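Local coordinates for phosphoserine phosphatase RsbX (Bacillus subtilis, PDB 3W42), which dephosphorylates phosphoserine on the stressosome protein RsbS and so acts as a negative regulator of the general stress factor sigma-B, at residues E72-I75 / E76-Q80; L51-E54 / S55-I59; L114-P117 / S118-F122; I152-T155 / D156-V160; V4-E8 / H9-L13. One frame throughout, in Å; residues are numbered along the deposited sequence. Where two conformers were deposited one is given.

How the contacts relate
Two of the five contacts are turns of helix, two are hairpins and one is a strand-end turn. Contacts 1 and 2 lie on the successive helices 71-81 and 49-65, which meet through Cys-78 and Ile-59; both are partly buried, with backbone i to i+4 bonds and polar side chains that find partners in nearby loops. Contacts 3, 4 and 5 belong to the six-stranded sheet. Contacts 3 and 5 close hairpins at its two outermost strands, are partly buried, and rely on cross-strand backbone bonds and side-chain polar grips. Contact 4, about 9 Å from the chain centre, is buried, sets a leucine methyl between an isoleucine and a histidine face, and carries Asp-156 to the manganese.

Contact 1 of 5, residues E72-I75 / E76-Q80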
loop_
_atom_site.group_PDB
_atom_site.type_symbol
_atom_site.label_atom_id
_atom_site.label_comp_id
_atom_site.label_asym_id
_atom_site.label_seq_id
_atom_site.Cartn_x
_atom_site.Cartn_y
_atom_site.Cartn_z
ATOM N N GLU A 72 4.261 -11.926 6.472
ATOM C CA GLU A 72 4.578 -11.789 7.862
ATOM C C GLU A 72 6.089 -11.861 8.089
ATOM O O GLU A 72 6.622 -11.184 8.978
ATOM C CB GLU A 72 3.838 -12.834 8.739
ATOM C CG GLU A 72 3.846 -12.580 10.118
ATOM C CD GLU A 72 2.724 -13.353 10.902
ATOM O OE1 GLU A 72 1.500 -13.537 10.414
ATOM O OE2 GLU A 72 3.145 -13.701 12.026
ATOM N N SER A 73 6.784 -12.694 7.328
ATOM C CA SER A 73 8.237 -12.678 7.390
ATOM C C SER A 73 8.848 -11.359 6.964
ATOM O O SER A 73 9.756 -10.838 7.602
ATOM C CB SER A 73 8.789 -13.763 6.512
ATOM O OG SER A 73 10.218 -13.795 6.584
ATOM N N ILE A 74 8.315 -10.824 5.883
ATOM C CA ILE A 74 8.826 -9.568 5.360
ATOM C C ILE A 74 8.587 -8.453 6.402
ATOM O O ILE A 74 9.475 -7.649 6.721
ATOM C CB ILE A 74 8.198 -9.170 4.012
ATOM C CG1 ILE A 74 8.481 -10.258 2.967
ATOM C CG2 ILE A 74 8.738 -7.797 3.590
ATOM C CD1 ILE A 74 7.759 -10.021 1.651
ATOM N N ILE A 75 7.358 -8.388 6.967
ATOM C CA ILE A 75 7.054 -7.309 7.888
ATOM C C ILE A 75 7.894 -7.389 9.144
ATOM O O ILE A 75 8.239 -6.355 9.709
ATOM C CB ILE A 75 5.538 -7.215 8.151
ATOM C CG1 ILE A 75 5.217 -5.739 8.536
ATOM C CG2 ILE A 75 5.092 -8.185 9.165
ATOM C CD1 ILE A 75 3.660 -5.493 8.611
ATOM N N GLU A 76 8.253 -8.614 9.573
ATOM C CA GLU A 76 9.113 -8.723 10.758
ATOM C C GLU A 76 10.540 -8.250 10.463
ATOM O O GLU A 76 11.132 -7.625 11.352
ATOM C CB GLU A 76 9.070 -10.171 11.278
ATOM C CG GLU A 76 10.086 -10.415 12.353
ATOM C CD GLU A 76 10.002 -9.543 13.594
ATOM O OE1 GLU A 76 8.925 -8.787 13.817
ATOM O OE2 GLU A 76 10.979 -9.581 14.360
ATOM N N ARG A 77 11.057 -8.498 9.278
ATOM C CA ARG A 77 12.316 -7.897 8.928
ATOM C C ARG A 77 12.227 -6.376 8.995
ATOM O O ARG A 77 13.174 -5.693 9.410
ATOM C CB ARG A 77 12.769 -8.313 7.514
ATOM C CG ARG A 77 13.105 -9.775 7.366
ATOM C CD ARG A 77 13.613 -10.065 5.964
ATOM N NE ARG A 77 13.929 -11.454 5.725
ATOM C CZ ARG A 77 15.102 -12.028 5.958
ATOM N NH1 ARG A 77 16.098 -11.380 6.538
ATOM N NH2 ARG A 77 15.289 -13.296 5.596
ATOM N N CYS A 78 11.131 -5.859 8.456
ATOM C CA CYS A 78 10.882 -4.416 8.512
ATOM C C CYS A 78 10.858 -3.917 9.948
ATOM O O CYS A 78 11.517 -2.918 10.272
ATOM C CB CYS A 78 9.586 -4.063 7.826
ATOM S SG CYS A 78 9.625 -4.323 6.017
ATOM N N ASN A 79 10.158 -4.641 10.834
ATOM C CA ASN A 79 10.126 -4.241 12.218
ATOM C C ASN A 79 11.526 -4.192 12.856
ATOM O O ASN A 79 11.886 -3.248 13.525
ATOM C CB ASN A 79 9.253 -5.226 12.990
ATOM C CG ASN A 79 8.912 -4.734 14.362
ATOM O OD1 ASN A 79 8.609 -3.589 14.557
ATOM N ND2 ASN A 79 9.097 -5.618 15.353
ATOM N N GLN A 80 12.310 -5.239 12.585
ATOM C CA GLN A 80 13.692 -5.228 13.145
ATOM C C GLN A 80 14.535 -4.087 12.637
ATOM O O GLN A 80 15.325 -3.512 13.396
ATOM C CB GLN A 80 14.392 -6.567 12.852
ATOM C CG GLN A 80 13.752 -7.709 13.695
ATOM C CD GLN A 80 14.516 -8.935 13.686
ATOM O OE1 GLN A 80 15.751 -8.913 13.743
ATOM N NE2 GLN A 80 13.801 -10.055 13.605
#
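This is an i to i+4 contact within helix 71-81, where residues 72-75 and 76-80 form successive turns beside helix 49-65. Four backbone bonds join them, from the amides of Glu-76, Arg-77, Cys-78 and Asn-79 to the carbonyls four residues earlier; the Asn-79 N to Ile-75 O bond measures 2.8 Å. On the inner side, Ile-74 and Cys-78 approach through CG2 and SG, 4.3 Å apart. With chi1 of -68°, the sulfur of Cys-78 lies opposite its own carbonyl carbon and is carried back along the helix, so that SG comes 3.4 Å from Ile-74 O. The same pair faces Val-63 and Ile-59 of helix 49-65.

The polar side differs. Arg-77 runs extended, its CG 3.5 Å from Ser-73 O, and its guanidinium lies obliquely to Ser-73 OG; Glu-69 forms a salt bridge with Arg-77 and, in the conformer given, a hydrogen bond with Ser-73 OG. Glu-76 bends at chi2 (58°), and its OE2 receives Gln-80 NE2 at 3.0 Å on the anti side, while OE1 bonds to Tyr-138. The arrangement is that of an amphipathic helix on the outside of the alpha-beta-beta-alpha sandwich, with Ile-74 and Ile-75 laid on strand 88-96.

Contact 2 of 5, residues L51-E54 / S55-I59; sequences LANE and SSAAI
Asn-53 and Ala-57 meet one turn apart on helix 49-65, where the methyl of Ala-57 lies 3.0 Å from Asn-53 O and 3.8 Å from Asn-53 OD1. The backbone bond beneath them is short, 2.7 Å from Ala-57 N to Asn-53 O. Asn-53 holds its CG opposite the backbone N (chi1 -172°), which leaves OD1 beside the following turn; its ND2 is used by Cys-25 O.

The two serines take different rotamers and serve different sides. Ser-56 OG sits between its own N and carbonyl carbon (chi1 64°), 3.4 Å from Ala-52 O, and is engaged by Gly-26 O and Ser-28 OG. In Ser-55 the hydroxyl is instead opposite the carbonyl carbon. From there it gives its proton to a water at 2.8 Å while Gly-87 N bonds to the same oxygen.

That water ties three groups together. It donates to Leu-51 O and to Glu-54 OE1, 2.7 Å from each, and thus links a helix carbonyl to the carboxylate. Glu-54 reaches it with an extended chain. The direct bond from Ser-55 N to Leu-51 O is weak at 3.4 Å, so this carbonyl is shared between a long amide bond and a shorter water bond.

Small residues, serines and alanines, predominate in these turns, and Ser-56 and Ile-59 lie against Ala-43 of strand 37-45. This is the close seating of a helix on a beta sheet in the PPM-type phosphatase sandwich.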
loop_
_atom_site.group_PDB
_atom_site.type_symbol
_atom_site.label_atom_id
_atom_site.label_comp_id
_atom_site.label_asym_id
_atom_site.label_seq_id
_atom_site.Cartn_x
_atom_site.Cartn_y
_atom_site.Cartn_z
ATOM N N LEU A 51 14.161 11.942 8.097
ATOM C CA LEU A 51 14.292 10.800 8.981
ATOM C C LEU A 51 13.147 9.838 8.883
ATOM O O LEU A 51 13.271 8.616 9.039
ATOM C CB LEU A 51 14.498 11.163 10.466
ATOM C CG LEU A 51 15.883 11.764 10.682
ATOM C CD1 LEU A 51 16.039 12.128 12.133
ATOM C CD2 LEU A 51 16.991 10.862 10.187
ATOM N N ALA A 52 12.040 10.428 8.597
ATOM C CA ALA A 52 10.865 9.619 8.190
ATOM C C ALA A 52 11.221 8.821 6.983
ATOM O O ALA A 52 10.899 7.640 6.914
ATOM C CB ALA A 52 9.682 10.564 7.909
ATOM N N ASN A 53 11.908 9.427 6.011
ATOM C CA ASN A 53 12.323 8.728 4.806
ATOM C C ASN A 53 13.236 7.599 5.105
ATOM O O ASN A 53 13.095 6.516 4.524
ATOM C CB ASN A 53 12.996 9.734 3.858
ATOM C CG ASN A 53 13.301 9.180 2.527
ATOM O OD1 ASN A 53 14.260 8.453 2.367
ATOM N ND2 ASN A 53 12.528 9.575 1.547
ATOM N N GLU A 54 14.169 7.728 6.022
ATOM C CA GLU A 54 15.046 6.635 6.348
ATOM C C GLU A 54 14.271 5.415 6.768
ATOM O O GLU A 54 14.623 4.284 6.389
ATOM C CB GLU A 54 15.980 7.087 7.521
ATOM C CG GLU A 54 16.869 6.123 8.080
ATOM C CD GLU A 54 17.515 6.452 9.453
ATOM O OE1 GLU A 54 16.871 6.842 10.427
ATOM O OE2 GLU A 54 18.717 6.196 9.584
ATOM N N SER A 55 13.232 5.599 7.576
ATOM C CA SER A 55 12.393 4.463 8.007
ATOM C C SER A 55 11.573 3.910 6.874
ATOM O O SER A 55 11.595 2.682 6.667
ATOM C CB SER A 55 11.526 4.875 9.194
ATOM O OG SER A 55 12.284 5.021 10.366
ATOM N N SER A 56 10.814 4.695 6.141
ATOM C CA SER A 56 9.995 4.140 5.078
ATOM C C SER A 56 10.824 3.578 3.945
ATOM O O SER A 56 10.435 2.580 3.331
ATOM C CB SER A 56 8.958 5.132 4.642
ATOM O OG SER A 56 9.577 6.278 4.077
ATOM N N ALA A 57 11.957 4.184 3.645
ATOM C CA ALA A 57 12.839 3.695 2.603
ATOM C C ALA A 57 13.434 2.360 2.986
ATOM O O ALA A 57 13.670 1.534 2.087
ATOM C CB ALA A 57 13.968 4.695 2.317
ATOM N N ALA A 58 13.694 2.100 4.264
ATOM C CA ALA A 58 14.229 0.811 4.682
ATOM C C ALA A 58 13.231 -0.278 4.388
ATOM O O ALA A 58 13.609 -1.376 3.953
ATOM C CB ALA A 58 14.607 0.840 6.166
ATOM N N ILE A 59 11.956 0.010 4.588
ATOM C CA ILE A 59 10.860 -0.856 4.261
ATOM C C ILE A 59 10.821 -1.178 2.775
ATOM O O ILE A 59 10.761 -2.339 2.345
ATOM C CB ILE A 59 9.584 -0.356 4.845
ATOM C CG1 ILE A 59 9.775 -0.401 6.435
ATOM C CG2 ILE A 59 8.404 -1.166 4.343
ATOM C CD1 ILE A 59 8.565 0.093 7.203
HETATM O O HOH W 1 14.235 6.911 10.895
#

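Contact 3 of 5, residues L114-P117 / S118-F122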
loop_
_atom_site.group_PDB
_atom_site.type_symbol
_atom_site.label_atom_id
_atom_site.label_comp_id
_atom_site.label_asym_id
_atom_site.label_seq_id
_atom_site.Cartn_x
_atom_site.Cartn_y
_atom_site.Cartn_z
ATOM N N LEU A 114 -10.082 -3.658 -0.810
ATOM C CA LEU A 114 -10.256 -4.455 -2.037
ATOM C C LEU A 114 -11.756 -4.624 -2.250
ATOM O O LEU A 114 -12.469 -5.138 -1.411
ATOM C CB LEU A 114 -9.488 -5.757 -1.963
ATOM C CG LEU A 114 -9.550 -6.658 -3.246
ATOM C CD1 LEU A 114 -8.197 -7.412 -3.469
ATOM C CD2 LEU A 114 -10.788 -7.545 -3.284
ATOM N N HIS A 115 -12.222 -4.136 -3.396
ATOM C CA HIS A 115 -13.629 -4.134 -3.819
ATOM C C HIS A 115 -13.828 -5.247 -4.807
ATOM O O HIS A 115 -13.150 -5.335 -5.795
ATOM C CB HIS A 115 -13.963 -2.791 -4.547
ATOM C CG HIS A 115 -15.340 -2.762 -5.163
ATOM N ND1 HIS A 115 -16.500 -2.565 -4.462
ATOM C CD2 HIS A 115 -15.732 -3.074 -6.407
ATOM C CE1 HIS A 115 -17.548 -2.715 -5.247
ATOM N NE2 HIS A 115 -17.095 -3.072 -6.443
ATOM N N SER A 116 -14.827 -6.090 -4.522
ATOM C CA SER A 116 -15.219 -7.225 -5.321
ATOM C C SER A 116 -16.394 -6.828 -6.219
ATOM O O SER A 116 -17.296 -6.154 -5.738
ATOM C CB SER A 116 -15.649 -8.291 -4.285
ATOM O OG SER A 116 -15.965 -9.480 -4.955
ATOM N N PRO A 117 -16.472 -7.314 -7.428
ATOM C CA PRO A 117 -17.658 -6.935 -8.301
ATOM C C PRO A 117 -18.930 -7.269 -7.684
ATOM O O PRO A 117 -19.915 -6.550 -7.821
ATOM C CB PRO A 117 -17.376 -7.796 -9.568
ATOM C CG PRO A 117 -15.870 -7.855 -9.580
ATOM C CD PRO A 117 -15.449 -8.136 -8.167
ATOM N N SER A 118 -18.927 -8.384 -7.005
ATOM C CA SER A 118 -20.124 -8.847 -6.281
ATOM C C SER A 118 -20.611 -7.982 -5.116
ATOM O O SER A 118 -21.569 -8.358 -4.440
ATOM C CB SER A 118 -19.735 -10.148 -5.623
ATOM O OG SER A 118 -18.742 -9.878 -4.707
ATOM N N GLY A 119 -19.840 -6.922 -4.819
ATOM C CA GLY A 119 -20.134 -5.937 -3.795
ATOM C C GLY A 119 -19.599 -6.135 -2.420
ATOM O O GLY A 119 -19.967 -5.332 -1.589
ATOM N N GLU A 120 -18.803 -7.202 -2.232
ATOM C CA GLU A 120 -18.015 -7.539 -1.055
ATOM C C GLU A 120 -16.744 -6.678 -1.000
ATOM O O GLU A 120 -16.171 -6.271 -2.006
ATOM C CB GLU A 120 -17.680 -9.027 -1.200
ATOM C CG GLU A 120 -16.675 -9.704 -0.317
ATOM C CD GLU A 120 -16.521 -11.188 -0.754
ATOM O OE1 GLU A 120 -17.539 -11.942 -0.641
ATOM O OE2 GLU A 120 -15.419 -11.592 -1.229
ATOM N N SER A 121 -16.481 -6.131 0.122
ATOM C CA SER A 121 -15.191 -5.462 0.162
ATOM C C SER A 121 -14.398 -6.106 1.302
ATOM O O SER A 121 -14.960 -6.485 2.387
ATOM C CB SER A 121 -15.424 -3.993 0.436
ATOM O OG SER A 121 -16.068 -3.804 1.702
ATOM N N PHE A 122 -13.118 -6.171 1.138
ATOM C CA PHE A 122 -12.164 -6.429 2.201
ATOM C C PHE A 122 -11.629 -5.082 2.620
ATOM O O PHE A 122 -11.021 -4.385 1.797
ATOM C CB PHE A 122 -11.068 -7.338 1.724
ATOM C CG PHE A 122 -10.037 -7.605 2.816
ATOM C CD1 PHE A 122 -10.410 -8.136 4.025
ATOM C CD2 PHE A 122 -8.716 -7.189 2.660
ATOM C CE1 PHE A 122 -9.485 -8.329 5.077
ATOM C CE2 PHE A 122 -7.760 -7.466 3.663
ATOM C CZ PHE A 122 -8.141 -8.045 4.864
HETATM O O HOH W 2 -18.075 -2.443 -1.619
#
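The imidazole of His-115 is approached obliquely by Gly-119 CA, 4.4 Å from His-115 CE1, and by Glu-120 O. At its edge, in the ring plane, a water lies 3.3 Å from ND1 and bonds weakly to Gly-119 O. Beyond the hairpin, the imidazole touches Leu-167 and Lys-168 of helix 163-169. The other aromatic ring, that of Phe-122, stacks with His-141, while its CB packs 4.3 Å from Leu-114 CB.

These groups flank a beta hairpin, strand 111-115 turning into strand 121-122 at an outer border of the six-stranded sheet. Leu-114 and Phe-122 form a hydrogen-bonded antiparallel pair, and His-115 and Ser-121 form the next, non-hydrogen-bonded pair. Ser-116 N then bonds to Glu-120 O at 2.9 Å, and a type I turn from Ser-116 to Gly-119 reverses the chain. Its closing amide, Gly-119 N, lies 2.8 Å from Ser-116 O.

Across that turn, in the conformers given, Ser-116 OG and Ser-118 OG hydrogen bond at 2.8 Å. Here Ser-118 has its OG between its own N and carbonyl carbon (chi1 64°), directed back to Ser-116. Both serines have a second conformer, so the bond is probably not always made. Ser-116 CB also packs 3.8 Å from Glu-120 CB.

Contact 4 of 5, residues I152-T155 / D156-V160; sequences IIHT and DGLNV
Leu-158 lies across His-154 at about a right angle. Its CB sits 3.7 Å from Thr-155 O and almost as near His-154 ND1. With CG opposite the backbone N (chi1 -178°), the chain leads back over the imidazole, and at the tip CD2 rests on one face of the ring, offset toward the rim, in a CH-pi contact 4.1 Å from the centroid. The same methyl meets Ile-152 CD1 tip to tip at 3.8 Å. Outside the turn, Leu-158 also packs on Tyr-183 and Leu-191.

The backbone makes a type I turn from Thr-155 to Leu-158 as the chain leaves strand 150-154. Its first carbonyl is doubly held: Leu-158 N donates at 3.1 Å from one face of the carbonyl plane, and His-154 ND1 at 2.9 Å from the opposite face. The ND1 bond is almost straight (175°) and lies in the ring plane, which fixes the rotation of the imidazole and places the proton on ND1.

On this turn Asp-156 binds the manganese ion through OD1, alongside Asp-44 and Asp-189, the aspartate-rich metal site characteristic of PPM-type phosphatases. Asn-109 holds Asp-156 OD2. Thr-155 OG1, bonded to Asp-27 and to the amide of Thr-192, secures the residue just before the metal ligand.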
loop_
_atom_site.group_PDB
_atom_site.type_symbol
_atom_site.label_atom_id
_atom_site.label_comp_id
_atom_site.label_asym_id
_atom_site.label_seq_id
_atom_site.Cartn_x
_atom_site.Cartn_y
_atom_site.Cartn_z
ATOM N N ILE A 152 -7.075 -0.446 -3.475
ATOM C CA ILE A 152 -6.170 0.643 -3.157
ATOM C C ILE A 152 -5.445 0.354 -1.873
ATOM O O ILE A 152 -6.043 -0.192 -0.915
ATOM C CB ILE A 152 -6.920 1.982 -3.092
ATOM C CG1 ILE A 152 -5.952 3.187 -2.980
ATOM C CG2 ILE A 152 -7.942 2.026 -1.956
ATOM C CD1 ILE A 152 -6.641 4.558 -3.079
ATOM N N ILE A 153 -4.198 0.756 -1.789
ATOM C CA ILE A 153 -3.432 0.888 -0.548
ATOM C C ILE A 153 -3.025 2.342 -0.442
ATOM O O ILE A 153 -2.463 2.864 -1.426
ATOM C CB ILE A 153 -2.173 0.007 -0.513
ATOM C CG1 ILE A 153 -2.548 -1.475 -0.700
ATOM C CG2 ILE A 153 -1.422 0.189 0.779
ATOM C CD1 ILE A 153 -1.297 -2.372 -0.960
ATOM N N HIS A 154 -3.271 3.023 0.666
ATOM C CA HIS A 154 -2.948 4.455 0.743
ATOM C C HIS A 154 -2.479 4.880 2.102
ATOM O O HIS A 154 -2.913 4.347 3.157
ATOM C CB HIS A 154 -4.143 5.291 0.311
ATOM C CG HIS A 154 -5.327 5.285 1.211
ATOM N ND1 HIS A 154 -5.407 6.096 2.323
ATOM C CD2 HIS A 154 -6.517 4.621 1.187
ATOM C CE1 HIS A 154 -6.604 5.892 2.910
ATOM N NE2 HIS A 154 -7.296 5.003 2.230
ATOM N N THR A 155 -1.593 5.861 2.143
ATOM C CA THR A 155 -1.204 6.517 3.361
ATOM C C THR A 155 -2.302 7.463 3.873
ATOM O O THR A 155 -3.257 7.807 3.148
ATOM C CB THR A 155 0.168 7.193 3.256
ATOM O OG1 THR A 155 0.058 8.236 2.290
ATOM C CG2 THR A 155 1.280 6.220 2.918
ATOM N N ASP A 156 -2.084 7.923 5.081
ATOM C CA ASP A 156 -3.023 8.842 5.721
ATOM C C ASP A 156 -3.125 10.211 5.094
ATOM O O ASP A 156 -4.024 10.939 5.390
ATOM C CB ASP A 156 -2.729 8.916 7.225
ATOM C CG ASP A 156 -1.394 9.542 7.565
ATOM O OD1 ASP A 156 -0.641 9.893 6.642
ATOM O OD2 ASP A 156 -1.127 9.659 8.802
ATOM N N GLY A 157 -2.259 10.539 4.161
ATOM C CA GLY A 157 -2.392 11.783 3.412
ATOM C C GLY A 157 -3.593 11.776 2.480
ATOM O O GLY A 157 -3.995 12.846 2.049
ATOM N N LEU A 158 -4.153 10.617 2.124
ATOM C CA LEU A 158 -5.338 10.517 1.322
ATOM C C LEU A 158 -6.531 10.302 2.294
ATOM O O LEU A 158 -6.628 9.299 2.965
ATOM C CB LEU A 158 -5.270 9.328 0.380
ATOM C CG LEU A 158 -6.477 9.181 -0.532
ATOM C CD1 LEU A 158 -6.659 10.267 -1.491
ATOM C CD2 LEU A 158 -6.424 7.851 -1.260
ATOM N N ASN A 159 -7.421 11.317 2.310
ATOM C CA ASN A 159 -8.561 11.362 3.212
ATOM C C ASN A 159 -9.820 11.486 2.338
ATOM O O ASN A 159 -10.138 12.517 1.790
ATOM C CB ASN A 159 -8.454 12.546 4.154
ATOM C CG ASN A 159 -9.573 12.591 5.165
ATOM O OD1 ASN A 159 -10.410 11.654 5.264
ATOM N ND2 ASN A 159 -9.611 13.682 5.944
ATOM N N VAL A 160 -10.543 10.372 2.248
ATOM C CA VAL A 160 -11.692 10.229 1.332
ATOM C C VAL A 160 -12.887 9.721 2.070
ATOM O O VAL A 160 -12.777 8.763 2.817
ATOM C CB VAL A 160 -11.344 9.172 0.187
ATOM C CG1 VAL A 160 -12.574 8.971 -0.713
ATOM C CG2 VAL A 160 -10.180 9.636 -0.578
#

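Contact 5 of 5, residues V4-E8 / H9-L13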
loop_
_atom_site.group_PDB
_atom_site.type_symbol
_atom_site.label_atom_id
_atom_site.label_comp_id
_atom_site.label_asym_id
_atom_site.label_seq_id
_atom_site.Cartn_x
_atom_site.Cartn_y
_atom_site.Cartn_z
ATOM N N VAL A 4 2.590 3.861 -13.969
ATOM C CA VAL A 4 1.601 2.861 -14.373
ATOM C C VAL A 4 2.305 1.620 -14.875
ATOM O O VAL A 4 3.418 1.704 -15.419
ATOM C CB VAL A 4 0.654 3.383 -15.434
ATOM C CG1 VAL A 4 -0.199 4.491 -14.838
ATOM C CG2 VAL A 4 1.349 3.852 -16.713
ATOM N N GLU A 5 1.695 0.449 -14.668
ATOM C CA GLU A 5 2.192 -0.796 -15.201
ATOM C C GLU A 5 1.014 -1.678 -15.539
ATOM O O GLU A 5 -0.084 -1.478 -15.002
ATOM C CB GLU A 5 3.110 -1.524 -14.201
ATOM C CG GLU A 5 4.400 -0.719 -13.813
ATOM C CD GLU A 5 5.442 -0.476 -14.895
ATOM O OE1 GLU A 5 6.351 0.424 -14.690
ATOM O OE2 GLU A 5 5.408 -1.116 -15.985
ATOM N N GLU A 6 1.209 -2.641 -16.432
ATOM C CA GLU A 6 0.156 -3.586 -16.771
ATOM C C GLU A 6 0.744 -4.889 -17.268
ATOM O O GLU A 6 1.750 -4.863 -18.017
ATOM C CB GLU A 6 -0.703 -3.003 -17.910
ATOM C CG GLU A 6 -1.880 -3.881 -18.292
ATOM C CD GLU A 6 -2.907 -3.209 -19.170
ATOM O OE1 GLU A 6 -2.785 -2.040 -19.440
ATOM O OE2 GLU A 6 -3.960 -3.862 -19.520
ATOM N N ASN A 7 0.097 -5.978 -16.940
ATOM C CA ASN A 7 0.347 -7.255 -17.550
ATOM C C ASN A 7 -0.983 -7.947 -17.799
ATOM O O ASN A 7 -2.028 -7.302 -17.692
ATOM C CB ASN A 7 1.413 -8.072 -16.845
ATOM C CG ASN A 7 0.969 -8.612 -15.513
ATOM O OD1 ASN A 7 -0.219 -8.578 -15.151
ATOM N ND2 ASN A 7 1.927 -9.061 -14.731
ATOM N N GLU A 8 -0.975 -9.236 -18.098
ATOM C CA GLU A 8 -2.226 -9.899 -18.391
ATOM C C GLU A 8 -3.138 -10.053 -17.163
ATOM O O GLU A 8 -4.330 -10.299 -17.340
ATOM C CB GLU A 8 -1.936 -11.303 -18.997
ATOM C CG GLU A 8 -1.232 -11.278 -20.379
ATOM C CD GLU A 8 -0.584 -12.611 -20.784
ATOM O OE1 GLU A 8 0.458 -12.993 -20.110
ATOM O OE2 GLU A 8 -1.097 -13.284 -21.698
ATOM N N HIS A 9 -2.585 -9.927 -15.986
ATOM C CA HIS A 9 -3.273 -10.237 -14.742
ATOM C C HIS A 9 -3.659 -9.037 -13.916
ATOM O O HIS A 9 -4.530 -9.146 -13.033
ATOM C CB HIS A 9 -2.408 -11.176 -13.900
ATOM C CG HIS A 9 -2.079 -12.424 -14.657
ATOM N ND1 HIS A 9 -3.033 -13.344 -15.010
ATOM C CD2 HIS A 9 -0.889 -12.797 -15.183
ATOM C CE1 HIS A 9 -2.401 -14.275 -15.726
ATOM N NE2 HIS A 9 -1.123 -13.939 -15.861
ATOM N N ILE A 10 -2.993 -7.917 -14.093
ATOM C CA ILE A 10 -3.233 -6.731 -13.289
ATOM C C ILE A 10 -2.790 -5.491 -14.044
ATOM O O ILE A 10 -1.851 -5.524 -14.822
ATOM C CB ILE A 10 -2.438 -6.817 -11.931
ATOM C CG1 ILE A 10 -3.023 -5.839 -10.862
ATOM C CG2 ILE A 10 -0.904 -6.708 -12.130
ATOM C CD1 ILE A 10 -2.342 -5.954 -9.537
ATOM N N GLN A 11 -3.503 -4.400 -13.777
ATOM C CA GLN A 11 -3.026 -3.067 -14.097
ATOM C C GLN A 11 -2.902 -2.268 -12.816
ATOM O O GLN A 11 -3.784 -2.381 -11.944
ATOM C CB GLN A 11 -3.760 -2.350 -15.200
ATOM C CG GLN A 11 -5.134 -1.988 -14.881
ATOM C CD GLN A 11 -5.831 -1.066 -15.827
ATOM O OE1 GLN A 11 -6.681 -0.304 -15.199
ATOM N NE2 GLN A 11 -5.760 -1.279 -17.181
ATOM N N THR A 12 -1.825 -1.518 -12.691
ATOM C CA THR A 12 -1.552 -0.786 -11.486
ATOM C C THR A 12 -1.198 0.695 -11.775
ATOM O O THR A 12 -0.743 1.041 -12.876
ATOM C CB THR A 12 -0.427 -1.394 -10.660
ATOM O OG1 THR A 12 0.799 -1.407 -11.421
ATOM C CG2 THR A 12 -0.733 -2.830 -10.210
ATOM N N LEU A 13 -1.385 1.500 -10.768
ATOM C CA LEU A 13 -1.019 2.912 -10.789
ATOM C C LEU A 13 -0.523 3.283 -9.412
ATOM O O LEU A 13 -1.221 2.994 -8.421
ATOM C CB LEU A 13 -2.198 3.744 -11.262
ATOM C CG LEU A 13 -1.950 5.279 -11.387
ATOM C CD1 LEU A 13 -2.918 5.842 -12.416
ATOM C CD2 LEU A 13 -2.094 5.976 -10.054
HETATM O O HOH W 3 0.595 -15.078 -17.853
#
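Asn-7 grips the chain where it turns toward Ile-10: its OD1 accepts two backbone amides, His-9 N at 2.8 Å and Ile-10 N at 3.0 Å. The Ile-10 amide approaches nearly in line with the side-chain C=O, whereas the His-9 amide stands above its plane. A chi1 of 71° puts CG between the backbone N and carbonyl carbon of Asn-7, swinging the amide group over the loop. The main chain of Asn-7 contributes as well, its N bonding to Ile-10 O at 2.9 Å.

Next to this grip, Glu-8 CB lies over the centre of one face of the His-9 ring, 4.2 Å from the centroid, in a CH-pi contact. A water donates to Glu-8 OE1 and contacts His-9 NE2 at 2.9 Å, bridging carboxylate and imidazole. The ring also meets Phe-97, the two planes nearly parallel.

The loop closes a beta hairpin of strands 2-6 and 10-17, antiparallel at an outer border of the six-stranded sheet. Glu-5 and Thr-12 are its hydrogen-bonded pair, flanked by the non-hydrogen-bonded pairs Val-4 with Leu-13 and Glu-6 with Gln-11. In the conformer given for Gln-11, it and Glu-6 run side by side, pointing the same way, with carboxylate and amide planes 81° apart and Glu-6 OE1 3.8 Å from Gln-11 NE2; Gln-11 OE1 then bonds to the amide of Val-173. On the same face, Val-4 CG1 packs 3.9 Å from Leu-13 CD1. Farther out, Leu-13 rests on Val-173 and Ser-177 of helix 173-179, while on the other face Thr-12 touches Met-31 of the second sheet.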